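Local coordinates for BexL (Amycolatopsis orientalis, PDB 4XRW), which probably acts as a di-domain aromatase/cyclase, cyclising and aromatising a polyketide chain in type II polyketide biosynthesis of BE-7585A, at residues L29-A34 against A158-V163; G111-E116 against V125-A130; T172-D177 against S277-V282; L256-T261 against V283-N288. All blocks are in the same frame, centred on the assembly; numbering follows the deposited sequence.

Interaction 1 of 4, residues L29-A34 against A158-V163; sequences LVDAPA and ALKHNV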
loop_
_atom_site.group_PDB
_atom_site.type_symbol
_atom_site.label_atom_id
_atom_site.label_comp_id
_atom_site.label_asym_id
_atom_site.label_seq_id
_atom_site.Cartn_x
_atom_site.Cartn_y
_atom_site.Cartn_z
ATOM N N LEU A 29 -12.961 -6.360 17.769
ATOM C CA LEU A 29 -12.037 -7.326 18.358
ATOM C C LEU A 29 -11.173 -7.884 17.264
ATOM O O LEU A 29 -11.668 -8.154 16.168
ATOM C CB LEU A 29 -12.787 -8.472 19.066
ATOM C CG LEU A 29 -13.719 -8.079 20.206
ATOM C CD1 LEU A 29 -14.562 -9.292 20.621
ATOM C CD2 LEU A 29 -12.950 -7.530 21.396
ATOM N N VAL A 30 -9.886 -8.065 17.553
ATOM C CA VAL A 30 -8.923 -8.571 16.576
ATOM C C VAL A 30 -8.135 -9.756 17.162
ATOM O O VAL A 30 -7.658 -9.683 18.293
ATOM C CB VAL A 30 -7.933 -7.458 16.142
ATOM C CG1 VAL A 30 -6.854 -8.013 15.216
ATOM C CG2 VAL A 30 -8.690 -6.291 15.474
ATOM N N ASP A 31 -7.978 -10.831 16.388
ATOM C CA ASP A 31 -7.336 -12.046 16.909
ATOM C C ASP A 31 -5.815 -12.020 16.723
ATOM O O ASP A 31 -5.222 -12.873 16.052
ATOM C CB ASP A 31 -7.942 -13.293 16.255
ATOM C CG ASP A 31 -9.425 -13.470 16.590
ATOM O OD1 ASP A 31 -9.866 -13.037 17.686
ATOM O OD2 ASP A 31 -10.156 -14.037 15.749
ATOM N N ALA A 32 -5.206 -11.002 17.317
ATOM C CA ALA A 32 -3.763 -10.909 17.477
ATOM C C ALA A 32 -3.522 -10.216 18.810
ATOM O O ALA A 32 -4.420 -9.574 19.347
ATOM C CB ALA A 32 -3.112 -10.139 16.324
ATOM N N PRO A 33 -2.326 -10.365 19.371
ATOM C CA PRO A 33 -2.097 -9.732 20.676
ATOM C C PRO A 33 -2.018 -8.209 20.571
ATOM O O PRO A 33 -1.704 -7.683 19.506
ATOM C CB PRO A 33 -0.762 -10.330 21.133
ATOM C CG PRO A 33 -0.123 -10.857 19.905
ATOM C CD PRO A 33 -1.206 -11.220 18.950
ATOM N N ALA A 34 -2.317 -7.523 21.660
ATOM C CA ALA A 34 -2.340 -6.054 21.690
ATOM C C ALA A 34 -1.033 -5.424 21.230
ATOM O O ALA A 34 -1.039 -4.393 20.559
ATOM C CB ALA A 34 -2.662 -5.572 23.084
ATOM N N ALA A 158 -11.722 -3.758 7.871
ATOM C CA ALA A 158 -10.576 -4.115 7.035
ATOM C C ALA A 158 -9.344 -4.372 7.918
ATOM O O ALA A 158 -8.547 -5.267 7.639
ATOM C CB ALA A 158 -10.305 -3.012 6.010
ATOM N N LEU A 159 -9.187 -3.614 8.996
ATOM C CA LEU A 159 -8.070 -3.828 9.904
ATOM C C LEU A 159 -8.095 -5.250 10.470
ATOM O O LEU A 159 -7.084 -5.948 10.476
ATOM C CB LEU A 159 -8.096 -2.828 11.049
ATOM C CG LEU A 159 -7.071 -3.026 12.161
ATOM C CD1 LEU A 159 -5.694 -2.582 11.690
ATOM C CD2 LEU A 159 -7.469 -2.278 13.395
ATOM N N LYS A 160 -9.252 -5.656 10.976
ATOM C CA LYS A 160 -9.414 -7.006 11.516
ATOM C C LYS A 160 -9.120 -8.065 10.452
ATOM O O LYS A 160 -8.354 -8.990 10.692
ATOM C CB LYS A 160 -10.832 -7.178 12.061
ATOM C CG LYS A 160 -11.176 -8.581 12.531
ATOM C CD LYS A 160 -12.637 -8.665 12.996
ATOM C CE LYS A 160 -13.008 -10.098 13.432
ATOM N NZ LYS A 160 -12.049 -10.627 14.463
ATOM N N HIS A 161 -9.734 -7.927 9.280
ATOM C CA HIS A 161 -9.543 -8.885 8.194
ATOM C C HIS A 161 -8.067 -9.033 7.823
ATOM O O HIS A 161 -7.530 -10.144 7.737
ATOM C CB HIS A 161 -10.349 -8.443 6.985
ATOM C CG HIS A 161 -10.251 -9.371 5.820
ATOM N ND1 HIS A 161 -11.074 -10.467 5.677
ATOM C CD2 HIS A 161 -9.440 -9.359 4.732
ATOM C CE1 HIS A 161 -10.766 -11.098 4.556
ATOM N NE2 HIS A 161 -9.780 -10.446 3.963
ATOM N N ASN A 162 -7.399 -7.902 7.627
ATOM C CA ASN A 162 -6.015 -7.926 7.178
ATOM C C ASN A 162 -5.009 -8.272 8.257
ATOM O O ASN A 162 -4.038 -8.986 7.978
ATOM C CB ASN A 162 -5.666 -6.585 6.553
ATOM C CG ASN A 162 -6.472 -6.330 5.329
ATOM O OD1 ASN A 162 -6.627 -7.206 4.492
ATOM N ND2 ASN A 162 -7.039 -5.145 5.233
ATOM N N VAL A 163 -5.222 -7.803 9.482
ATOM C CA VAL A 163 -4.267 -8.108 10.545
ATOM C C VAL A 163 -4.250 -9.610 10.736
ATOM O O VAL A 163 -3.196 -10.210 10.918
ATOM C CB VAL A 163 -4.608 -7.413 11.894
ATOM C CG1 VAL A 163 -3.805 -8.013 13.048
ATOM C CG2 VAL A 163 -4.312 -5.920 11.811
#
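Lys160 reaches from the 158-163 turns of helix 138-166 to Leu29, near the end of strand 22-30, and its ammonium group donates a hydrogen bond from NZ to Leu29 O at 3.0 Å. The donor sits above the carbonyl plane, 37° out of it, and not on a lone pair. With CG anti to the backbone N (chi1 174°) the chain runs out straight as far as CE and bends only at the last torsion, a shape that lays CD 3.4 Å from Leu29 O. A long, flexible lysine suits this place: its methylenes lie against the strand while its charge has a salt-bridge partner in Glu164, whose carboxylate also accepts from Asp31 N. Asp31 OD2, 4.1 Å from Lys160 NZ, is too far for a second salt bridge but may still add some attraction.

Next to this polar group, Val30 offers both methyls. CG2 slides past Lys160 CB at 4.1 Å, whereas CG1 meets Val163 CG1 at 3.7 Å, the two valines crossing at about a right angle. Val163 CG1 also touches Ala32 CB at 4.0 Å, where the chain leaves the strand through an inverse gamma turn centred on Asp31. Val37 of helix 34-42 packs on Val30 and Ala32, Leu40 on Val163, and Val125 of strand 123-133 on Val30, so strand 22-30, helix 34-42 and helix 138-166 meet in one apolar cluster.

Interaction 2 of 4, residues G111-E116 against V125-A130; sequences GTWIVE and VRLLHA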
loop_
_atom_site.group_PDB
_atom_site.type_symbol
_atom_site.label_atom_id
_atom_site.label_comp_id
_atom_site.label_asym_id
_atom_site.label_seq_id
_atom_site.Cartn_x
_atom_site.Cartn_y
_atom_site.Cartn_z
ATOM N N GLY A 111 -7.962 12.046 16.092
ATOM C CA GLY A 111 -8.406 10.742 16.529
ATOM C C GLY A 111 -7.387 10.087 17.439
ATOM O O GLY A 111 -6.287 10.610 17.675
ATOM N N THR A 112 -7.771 8.928 17.957
ATOM C CA THR A 112 -6.926 8.161 18.830
ATOM C C THR A 112 -7.185 6.695 18.586
ATOM O O THR A 112 -8.345 6.278 18.469
ATOM C CB THR A 112 -7.185 8.475 20.337
ATOM O OG1 THR A 112 -7.307 9.881 20.540
ATOM C CG2 THR A 112 -6.053 7.964 21.185
ATOM N N TRP A 113 -6.094 5.943 18.460
ATOM C CA TRP A 113 -6.106 4.492 18.515
ATOM C C TRP A 113 -5.784 4.091 19.939
ATOM O O TRP A 113 -4.847 4.624 20.535
ATOM C CB TRP A 113 -5.055 3.862 17.587
ATOM C CG TRP A 113 -5.313 4.081 16.123
ATOM C CD1 TRP A 113 -4.801 5.087 15.349
ATOM C CD2 TRP A 113 -6.123 3.283 15.266
ATOM N NE1 TRP A 113 -5.255 4.956 14.057
ATOM C CE2 TRP A 113 -6.076 3.869 13.982
ATOM C CE3 TRP A 113 -6.898 2.131 15.454
ATOM C CZ2 TRP A 113 -6.767 3.344 12.900
ATOM C CZ3 TRP A 113 -7.577 1.613 14.372
ATOM C CH2 TRP A 113 -7.503 2.210 13.115
ATOM N N ILE A 114 -6.522 3.126 20.458
ATOM C CA ILE A 114 -6.240 2.581 21.784
ATOM C C ILE A 114 -6.370 1.079 21.632
ATOM O O ILE A 114 -7.419 0.588 21.214
ATOM C CB ILE A 114 -7.205 3.097 22.869
ATOM C CG1 ILE A 114 -7.245 4.627 22.929
ATOM C CG2 ILE A 114 -6.780 2.567 24.236
ATOM C CD1 ILE A 114 -8.482 5.186 23.640
ATOM N N VAL A 115 -5.308 0.346 21.928
ATOM C CA VAL A 115 -5.324 -1.089 21.782
ATOM C C VAL A 115 -5.243 -1.737 23.168
ATOM O O VAL A 115 -4.314 -1.477 23.924
ATOM C CB VAL A 115 -4.190 -1.572 20.908
ATOM C CG1 VAL A 115 -4.358 -3.046 20.619
ATOM C CG2 VAL A 115 -4.165 -0.764 19.594
ATOM N N GLU A 116 -6.241 -2.561 23.486
ATOM C CA GLU A 116 -6.388 -3.148 24.825
ATOM C C GLU A 116 -6.290 -4.679 24.750
ATOM O O GLU A 116 -6.929 -5.314 23.900
ATOM C CB GLU A 116 -7.722 -2.718 25.452
ATOM C CG GLU A 116 -7.791 -1.204 25.746
ATOM C CD GLU A 116 -9.168 -0.703 26.194
ATOM O OE1 GLU A 116 -10.145 -1.476 26.109
ATOM O OE2 GLU A 116 -9.264 0.479 26.621
ATOM N N VAL A 125 -9.593 -3.177 19.733
ATOM C CA VAL A 125 -9.080 -1.972 19.092
ATOM C C VAL A 125 -10.165 -0.934 19.103
ATOM O O VAL A 125 -11.239 -1.143 18.558
ATOM C CB VAL A 125 -8.616 -2.243 17.667
ATOM C CG1 VAL A 125 -8.103 -0.940 17.010
ATOM C CG2 VAL A 125 -7.537 -3.310 17.684
ATOM N N ARG A 126 -9.876 0.174 19.767
ATOM C CA ARG A 126 -10.765 1.316 19.837
ATOM C C ARG A 126 -10.258 2.451 18.964
ATOM O O ARG A 126 -9.071 2.795 19.031
ATOM C CB ARG A 126 -10.865 1.793 21.274
ATOM C CG ARG A 126 -11.294 0.689 22.236
ATOM C CD ARG A 126 -11.138 1.169 23.643
ATOM N NE ARG A 126 -11.816 2.429 23.896
ATOM C CZ ARG A 126 -11.516 3.242 24.897
ATOM N NH1 ARG A 126 -10.552 2.903 25.741
ATOM N NH2 ARG A 126 -12.171 4.396 25.053
ATOM N N LEU A 127 -11.162 3.036 18.188
ATOM C CA LEU A 127 -10.822 4.127 17.293
ATOM C C LEU A 127 -11.720 5.291 17.632
ATOM O O LEU A 127 -12.937 5.228 17.431
ATOM C CB LEU A 127 -10.973 3.689 15.838
ATOM C CG LEU A 127 -10.833 4.756 14.755
ATOM C CD1 LEU A 127 -9.491 5.440 14.823
ATOM C CD2 LEU A 127 -11.074 4.133 13.366
ATOM N N LEU A 128 -11.126 6.347 18.169
ATOM C CA LEU A 128 -11.847 7.540 18.569
ATOM C C LEU A 128 -11.617 8.671 17.595
ATOM O O LEU A 128 -10.505 8.798 17.070
ATOM C CB LEU A 128 -11.390 8.004 19.934
ATOM C CG LEU A 128 -11.759 7.120 21.131
ATOM C CD1 LEU A 128 -11.076 5.753 21.077
ATOM C CD2 LEU A 128 -11.364 7.875 22.406
ATOM N N HIS A 129 -12.631 9.504 17.387
ATOM C CA HIS A 129 -12.459 10.735 16.615
ATOM C C HIS A 129 -13.014 11.911 17.360
ATOM O O HIS A 129 -13.967 11.785 18.145
ATOM C CB HIS A 129 -13.134 10.624 15.246
ATOM C CG HIS A 129 -12.432 9.710 14.296
ATOM N ND1 HIS A 129 -12.693 8.354 14.225
ATOM C CD2 HIS A 129 -11.461 9.951 13.386
ATOM C CE1 HIS A 129 -11.912 7.805 13.316
ATOM N NE2 HIS A 129 -11.156 8.753 12.791
ATOM N N ALA A 130 -12.426 13.069 17.102
ATOM C CA ALA A 130 -12.943 14.318 17.606
ATOM C C ALA A 130 -12.922 15.279 16.441
ATOM O O ALA A 130 -11.877 15.435 15.811
ATOM C CB ALA A 130 -12.090 14.819 18.753
#
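Strands 111-116 and 125-130 run antiparallel at 166°, with hydrogen-bonded pairs Thr112-Leu128 and Ile114-Arg126 alternating with non-hydrogen-bonded ones. They form a beta hairpin in the sheet of a helix-grip fold. Gly111, having no side chain, lets its CA come within 2.9 Å of Leu128 O.

On the face carrying Trp113, Val115, Val125 and Leu127, the side chains are largely apolar and pack against helices 138-166 and 34-42. Leu127 CG, anti to the backbone N (chi1 172°), runs beside the indole and sets CD1 over its six-membered ring, 3.9 Å from the centroid, in a CH-pi contact. Val125 CG1 instead approaches the indole at its edge, 3.6 Å from Trp113 CE3. The ring's NE1 hydrogen-bonds to a bound MES, probably from the crystallisation liquor, which hints at a pocket here.

The other, partly exposed face mixes apolar Ile114 and Leu128 with Arg126, whose aliphatic stem and charged end suit a border with solvent. Ile114 CD1 touches Leu128 CD1 at 3.7 Å and also covers one face of the Arg126 guanidinium. That group is shared between two acids: NE forms a salt bridge with Glu25 on strand 22-30, and NH1 another with Glu116 OE2 at 2.9 Å, from above the carboxylate plane, the two flat groups turned 56° apart.

Interaction 3 of 4, residues T172-D177 against S277-V282; sequences TFSFTD and SSEHTV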
loop_
_atom_site.group_PDB
_atom_site.type_symbol
_atom_site.label_atom_id
_atom_site.label_comp_id
_atom_site.label_asym_id
_atom_site.label_seq_id
_atom_site.Cartn_x
_atom_site.Cartn_y
_atom_site.Cartn_z
ATOM N N THR A 172 1.237 -14.773 3.857
ATOM C CA THR A 172 1.890 -13.497 3.559
ATOM C C THR A 172 3.346 -13.756 3.311
ATOM O O THR A 172 4.002 -14.374 4.138
ATOM C CB THR A 172 1.734 -12.512 4.716
ATOM O OG1 THR A 172 0.345 -12.266 4.918
ATOM C CG2 THR A 172 2.451 -11.180 4.437
ATOM N N PHE A 173 3.866 -13.285 2.181
ATOM C CA PHE A 173 5.272 -13.500 1.877
ATOM C C PHE A 173 5.786 -12.340 1.051
ATOM O O PHE A 173 5.015 -11.620 0.424
ATOM C CB PHE A 173 5.482 -14.837 1.159
ATOM C CG PHE A 173 4.764 -14.952 -0.143
ATOM C CD1 PHE A 173 5.416 -14.665 -1.327
ATOM C CD2 PHE A 173 3.428 -15.329 -0.192
ATOM C CE1 PHE A 173 4.764 -14.775 -2.544
ATOM C CE2 PHE A 173 2.759 -15.432 -1.402
ATOM C CZ PHE A 173 3.439 -15.148 -2.589
ATOM N N SER A 174 7.094 -12.166 1.080
ATOM C CA SER A 174 7.732 -11.069 0.408
ATOM C C SER A 174 9.001 -11.589 -0.231
ATOM O O SER A 174 9.634 -12.501 0.293
ATOM C CB SER A 174 8.009 -9.957 1.388
ATOM O OG SER A 174 8.975 -9.057 0.889
ATOM N N PHE A 175 9.364 -11.034 -1.378
ATOM C CA PHE A 175 10.599 -11.459 -2.045
ATOM C C PHE A 175 11.110 -10.319 -2.922
ATOM O O PHE A 175 10.334 -9.442 -3.310
ATOM C CB PHE A 175 10.365 -12.722 -2.874
ATOM C CG PHE A 175 9.407 -12.541 -4.008
ATOM C CD1 PHE A 175 9.864 -12.143 -5.261
ATOM C CD2 PHE A 175 8.057 -12.760 -3.840
ATOM C CE1 PHE A 175 8.982 -11.975 -6.317
ATOM C CE2 PHE A 175 7.169 -12.583 -4.894
ATOM C CZ PHE A 175 7.635 -12.185 -6.129
ATOM N N THR A 176 12.408 -10.343 -3.209
ATOM C CA THR A 176 13.069 -9.284 -3.973
ATOM C C THR A 176 13.946 -9.870 -5.092
ATOM O O THR A 176 14.594 -10.893 -4.897
ATOM C CB THR A 176 13.932 -8.410 -3.060
ATOM O OG1 THR A 176 13.116 -7.817 -2.032
ATOM C CG2 THR A 176 14.621 -7.318 -3.839
ATOM N N ASP A 177 13.941 -9.235 -6.265
ATOM C CA ASP A 177 14.897 -9.578 -7.337
ATOM C C ASP A 177 15.794 -8.382 -7.571
ATOM O O ASP A 177 15.318 -7.258 -7.543
ATOM C CB ASP A 177 14.180 -9.971 -8.617
ATOM C CG ASP A 177 13.515 -11.321 -8.518
ATOM O OD1 ASP A 177 14.226 -12.348 -8.434
ATOM O OD2 ASP A 177 12.283 -11.365 -8.553
ATOM N N SER A 277 16.475 -2.981 -7.654
ATOM C CA SER A 277 15.723 -4.074 -7.114
ATOM C C SER A 277 14.225 -3.876 -7.262
ATOM O O SER A 277 13.760 -2.761 -7.325
ATOM C CB SER A 277 16.073 -4.246 -5.629
ATOM O OG SER A 277 15.816 -3.043 -4.924
ATOM N N SER A 278 13.520 -4.990 -7.322
ATOM C CA SER A 278 12.067 -5.065 -7.372
ATOM C C SER A 278 11.609 -5.965 -6.242
ATOM O O SER A 278 11.891 -7.171 -6.261
ATOM C CB SER A 278 11.606 -5.628 -8.702
ATOM O OG SER A 278 10.213 -5.791 -8.773
ATOM N N GLU A 279 10.908 -5.378 -5.268
ATOM C CA GLU A 279 10.369 -6.111 -4.127
ATOM C C GLU A 279 8.880 -6.321 -4.294
ATOM O O GLU A 279 8.199 -5.468 -4.852
ATOM C CB GLU A 279 10.655 -5.347 -2.835
ATOM C CG GLU A 279 10.171 -6.062 -1.567
ATOM C CD GLU A 279 8.699 -5.796 -1.190
ATOM O OE1 GLU A 279 7.958 -5.038 -1.884
ATOM O OE2 GLU A 279 8.274 -6.374 -0.167
ATOM N N HIS A 280 8.388 -7.441 -3.823
ATOM C CA HIS A 280 6.979 -7.704 -3.802
ATOM C C HIS A 280 6.542 -8.231 -2.455
ATOM O O HIS A 280 7.194 -9.038 -1.906
ATOM C CB HIS A 280 6.569 -8.728 -4.825
ATOM C CG HIS A 280 6.910 -8.367 -6.232
ATOM N ND1 HIS A 280 5.994 -7.849 -7.108
ATOM C CD2 HIS A 280 8.042 -8.533 -6.933
ATOM C CE1 HIS A 280 6.572 -7.654 -8.268
ATOM N NE2 HIS A 280 7.810 -8.064 -8.188
ATOM N N THR A 281 5.416 -7.747 -1.981
ATOM C CA THR A 281 4.729 -8.328 -0.823
ATOM C C THR A 281 3.328 -8.792 -1.256
ATOM O O THR A 281 2.524 -8.031 -1.884
ATOM C CB THR A 281 4.627 -7.338 0.356
ATOM O OG1 THR A 281 5.931 -7.099 0.921
ATOM C CG2 THR A 281 3.716 -7.896 1.448
ATOM N N VAL A 282 3.023 -10.052 -0.937
ATOM C CA VAL A 282 1.760 -10.635 -1.310
ATOM C C VAL A 282 1.055 -11.237 -0.100
ATOM O O VAL A 282 1.709 -11.831 0.743
ATOM C CB VAL A 282 1.926 -11.748 -2.370
ATOM C CG1 VAL A 282 0.580 -12.359 -2.733
ATOM C CG2 VAL A 282 2.570 -11.191 -3.637
HETATM O O HOH W 1 10.820 -9.118 -8.081
#
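Glu279 OE2 is gripped by two hydroxyls. Thr281 OG1, from the same strand, donates to its syn lone pair at 2.7 Å, and Ser174 OG, from across the contact, donates on the anti side at 3.0 Å, somewhat out of the carboxylate plane. The bend of the glutamate at chi2 (-86°) swings the carboxylate along the strand toward Thr281, and together the two bonds should restrict its rotation. Small hydroxyl residues fit here because they can donate while staying close to the backbone.

Six backbone hydrogen bonds join the antiparallel segments, in the pairs Phe173-Val282, Phe175-His280 and Asp177-Ser278. This is the first strand of the second helix-grip sheet meeting the last one, and the face bearing these pairs turns to helix 299-326.

Both phenylalanines place CG between the backbone N and the carbonyl carbon (chi1 64° for Phe175), which swings each ring over its partner. Val282 CB sits over the face of Phe173, 3.7 Å from CZ. His280 CB lies likewise over Phe175, its distance to the centroid 4.1 Å, while the imidazole is slid aside, nearly parallel but hardly overlapping. His280 uses ND1 to bond His260 and NE2 to bond Ser314. Farther along, a water donates to Asp177 OD2 at 2.7 Å and to Ser278 O at 2.9 Å, and OD2 is also bonded to Ser311.

Interaction 4 of 4, residues L256-T261 against V283-N288; sequences LMTLHT and VLNTAN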
loop_
_atom_site.group_PDB
_atom_site.type_symbol
_atom_site.label_atom_id
_atom_site.label_comp_id
_atom_site.label_asym_id
_atom_site.label_seq_id
_atom_site.Cartn_x
_atom_site.Cartn_y
_atom_site.Cartn_z
ATOM N N LEU A 256 -6.416 -14.874 -6.690
ATOM C CA LEU A 256 -5.459 -15.484 -5.729
ATOM C C LEU A 256 -4.801 -14.550 -4.726
ATOM O O LEU A 256 -4.140 -15.017 -3.789
ATOM C CB LEU A 256 -4.312 -16.194 -6.469
ATOM C CG LEU A 256 -4.509 -17.539 -7.168
ATOM C CD1 LEU A 256 -3.145 -18.084 -7.563
ATOM C CD2 LEU A 256 -5.273 -18.544 -6.283
ATOM N N MET A 257 -4.929 -13.237 -4.915
ATOM C CA MET A 257 -4.264 -12.286 -4.031
ATOM C C MET A 257 -5.284 -11.390 -3.351
ATOM O O MET A 257 -6.197 -10.855 -3.987
ATOM C CB MET A 257 -3.233 -11.422 -4.808
ATOM C CG MET A 257 -2.100 -12.189 -5.477
ATOM S SD MET A 257 -0.813 -11.124 -6.172
ATOM C CE MET A 257 -1.761 -10.358 -7.440
ATOM N N THR A 258 -5.133 -11.238 -2.044
ATOM C CA THR A 258 -5.895 -10.250 -1.309
ATOM C C THR A 258 -5.121 -8.933 -1.215
ATOM O O THR A 258 -5.721 -7.885 -0.998
ATOM C CB THR A 258 -6.226 -10.730 0.100
ATOM O OG1 THR A 258 -5.013 -11.058 0.764
ATOM C CG2 THR A 258 -7.081 -11.942 0.036
ATOM N N LEU A 259 -3.802 -8.993 -1.376
ATOM C CA LEU A 259 -2.967 -7.802 -1.380
ATOM C C LEU A 259 -1.764 -8.039 -2.257
ATOM O O LEU A 259 -1.203 -9.127 -2.285
ATOM C CB LEU A 259 -2.505 -7.448 0.047
ATOM C CG LEU A 259 -1.473 -6.307 0.122
ATOM C CD1 LEU A 259 -1.974 -5.165 0.953
ATOM C CD2 LEU A 259 -0.121 -6.797 0.599
ATOM N N HIS A 260 -1.342 -6.999 -2.960
ATOM C CA HIS A 260 -0.084 -7.023 -3.665
ATOM C C HIS A 260 0.482 -5.611 -3.683
ATOM O O HIS A 260 -0.081 -4.721 -4.317
ATOM C CB HIS A 260 -0.251 -7.538 -5.098
ATOM C CG HIS A 260 1.002 -7.424 -5.903
ATOM N ND1 HIS A 260 1.005 -7.161 -7.258
ATOM C CD2 HIS A 260 2.296 -7.503 -5.531
ATOM C CE1 HIS A 260 2.249 -7.077 -7.683
ATOM N NE2 HIS A 260 3.051 -7.288 -6.660
ATOM N N THR A 261 1.581 -5.425 -2.987
ATOM C CA THR A 261 2.301 -4.182 -2.968
ATOM C C THR A 261 3.715 -4.480 -3.459
ATOM O O THR A 261 4.163 -5.642 -3.472
ATOM C CB THR A 261 2.362 -3.563 -1.564
ATOM O OG1 THR A 261 3.046 -4.450 -0.693
ATOM C CG2 THR A 261 0.981 -3.299 -1.011
ATOM N N VAL A 283 -0.259 -11.062 -0.045
ATOM C CA VAL A 283 -1.127 -11.854 0.829
ATOM C C VAL A 283 -2.035 -12.699 -0.040
ATOM O O VAL A 283 -2.738 -12.192 -0.920
ATOM C CB VAL A 283 -1.981 -10.976 1.770
ATOM C CG1 VAL A 283 -2.865 -11.853 2.670
ATOM C CG2 VAL A 283 -1.108 -10.072 2.606
ATOM N N LEU A 284 -2.047 -14.009 0.201
ATOM C CA LEU A 284 -2.895 -14.901 -0.589
ATOM C C LEU A 284 -4.357 -14.918 -0.171
ATOM O O LEU A 284 -4.703 -14.646 0.972
ATOM C CB LEU A 284 -2.349 -16.326 -0.525
ATOM C CG LEU A 284 -1.005 -16.552 -1.175
ATOM C CD1 LEU A 284 -0.518 -17.972 -0.870
ATOM C CD2 LEU A 284 -1.126 -16.339 -2.652
ATOM N N ASN A 285 -5.210 -15.216 -1.145
ATOM C CA ASN A 285 -6.633 -15.384 -0.941
ATOM C C ASN A 285 -6.850 -16.886 -1.011
ATOM O O ASN A 285 -6.813 -17.473 -2.091
ATOM C CB ASN A 285 -7.431 -14.652 -2.023
ATOM C CG ASN A 285 -8.905 -14.591 -1.732
ATOM O OD1 ASN A 285 -9.408 -15.290 -0.860
ATOM N ND2 ASN A 285 -9.616 -13.743 -2.476
ATOM N N THR A 286 -7.030 -17.524 0.132
ATOM C CA THR A 286 -7.114 -18.981 0.146
ATOM C C THR A 286 -8.456 -19.456 -0.404
ATOM O O THR A 286 -8.557 -20.572 -0.875
ATOM C CB THR A 286 -6.906 -19.535 1.574
ATOM O OG1 THR A 286 -7.880 -18.961 2.447
ATOM C CG2 THR A 286 -5.524 -19.178 2.085
ATOM N N ALA A 287 -9.478 -18.602 -0.370
ATOM C CA ALA A 287 -10.831 -18.992 -0.778
ATOM C C ALA A 287 -10.915 -19.400 -2.242
ATOM O O ALA A 287 -11.833 -20.126 -2.641
ATOM C CB ALA A 287 -11.808 -17.855 -0.526
ATOM N N ASN A 288 -9.972 -18.918 -3.045
ATOM C CA ASN A 288 -10.028 -19.125 -4.487
ATOM C C ASN A 288 -8.959 -20.062 -5.045
ATOM O O ASN A 288 -8.871 -20.238 -6.255
ATOM C CB ASN A 288 -9.933 -17.766 -5.183
ATOM C CG ASN A 288 -11.096 -16.877 -4.842
ATOM O OD1 ASN A 288 -12.235 -17.343 -4.766
ATOM N ND2 ASN A 288 -10.823 -15.592 -4.611
HETATM O O HOH W 2 -8.652 -11.331 -4.300
#
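Thr258 CG2 stands above the amide plane of Asn285, shifted toward its root, and comes closest to Asn285 CB at 3.4 Å; the two side chains cross at about a right angle. They meet beside a classic beta bulge in the hairpin of strands 257-268 and 274-284, part of the second helix-grip sheet. The polar ends of the amide are used too: ND2 donates to a water at 3.2 Å, and OD1 weakly accepts from Ala287 N within its own segment. With CG anti to the backbone N, chi1 -170° carries the amide out past Thr258, where ND2 can reach the water and OD1 turns to Ala287 N. A short amide suits such a bend, for it can donate and accept at once while its carbon skeleton packs against a methyl.

In the bulge two residues, Thr258 and Leu259, are set against the single Val283, whose carbonyl accepts a good bond from Thr258 N at 2.8 Å and a weak one from Leu259 N at 3.4 Å. The Thr258 hydroxyl adds a further weak bond to that oxygen, though its close approach to the valine makes its placing doubtful. In return Val283 N donates to Leu259 O at 3.1 Å. Past the bulge, Asn285 N reaches Leu256 O at 2.9 Å from well above the carbonyl plane, 57° out of it, as the strands part into loops.

Leu256, buried, packs on Phe305 and Val306 of helix 299-326, with CD2 4.0 Å from Asn288 O. Thr258 and Val283 instead meet Leu165 of helix 138-166, the helix that precedes strand 172-181. Beside them Leu259 CB rests on Val283 CG2 at 3.9 Å.

In the fold
Interactions 1 and 2 lie in the first half of the chain and interactions 3 and 4 in the second, consistent with two helix-grip domains. Interaction 2 falls between the two segments of interaction 1. The pair touches through Leu159 packing on Val125 and Trp113, with centres about 14 Å apart. Interactions 3 and 4 come later, their segments alternating along the chain; they share strand 274-284 and join where Thr281 N meets Thr261 O in a probable hydrogen bond. Between the domains, interactions 1 and 4 approach to about 5 Å at their nearest atoms, whereas interactions 2 and 3 stay about 17 Å apart at theirs. Helix 138-166, used by interaction 1, is followed in the chain by strand 172-181, used by interaction 3.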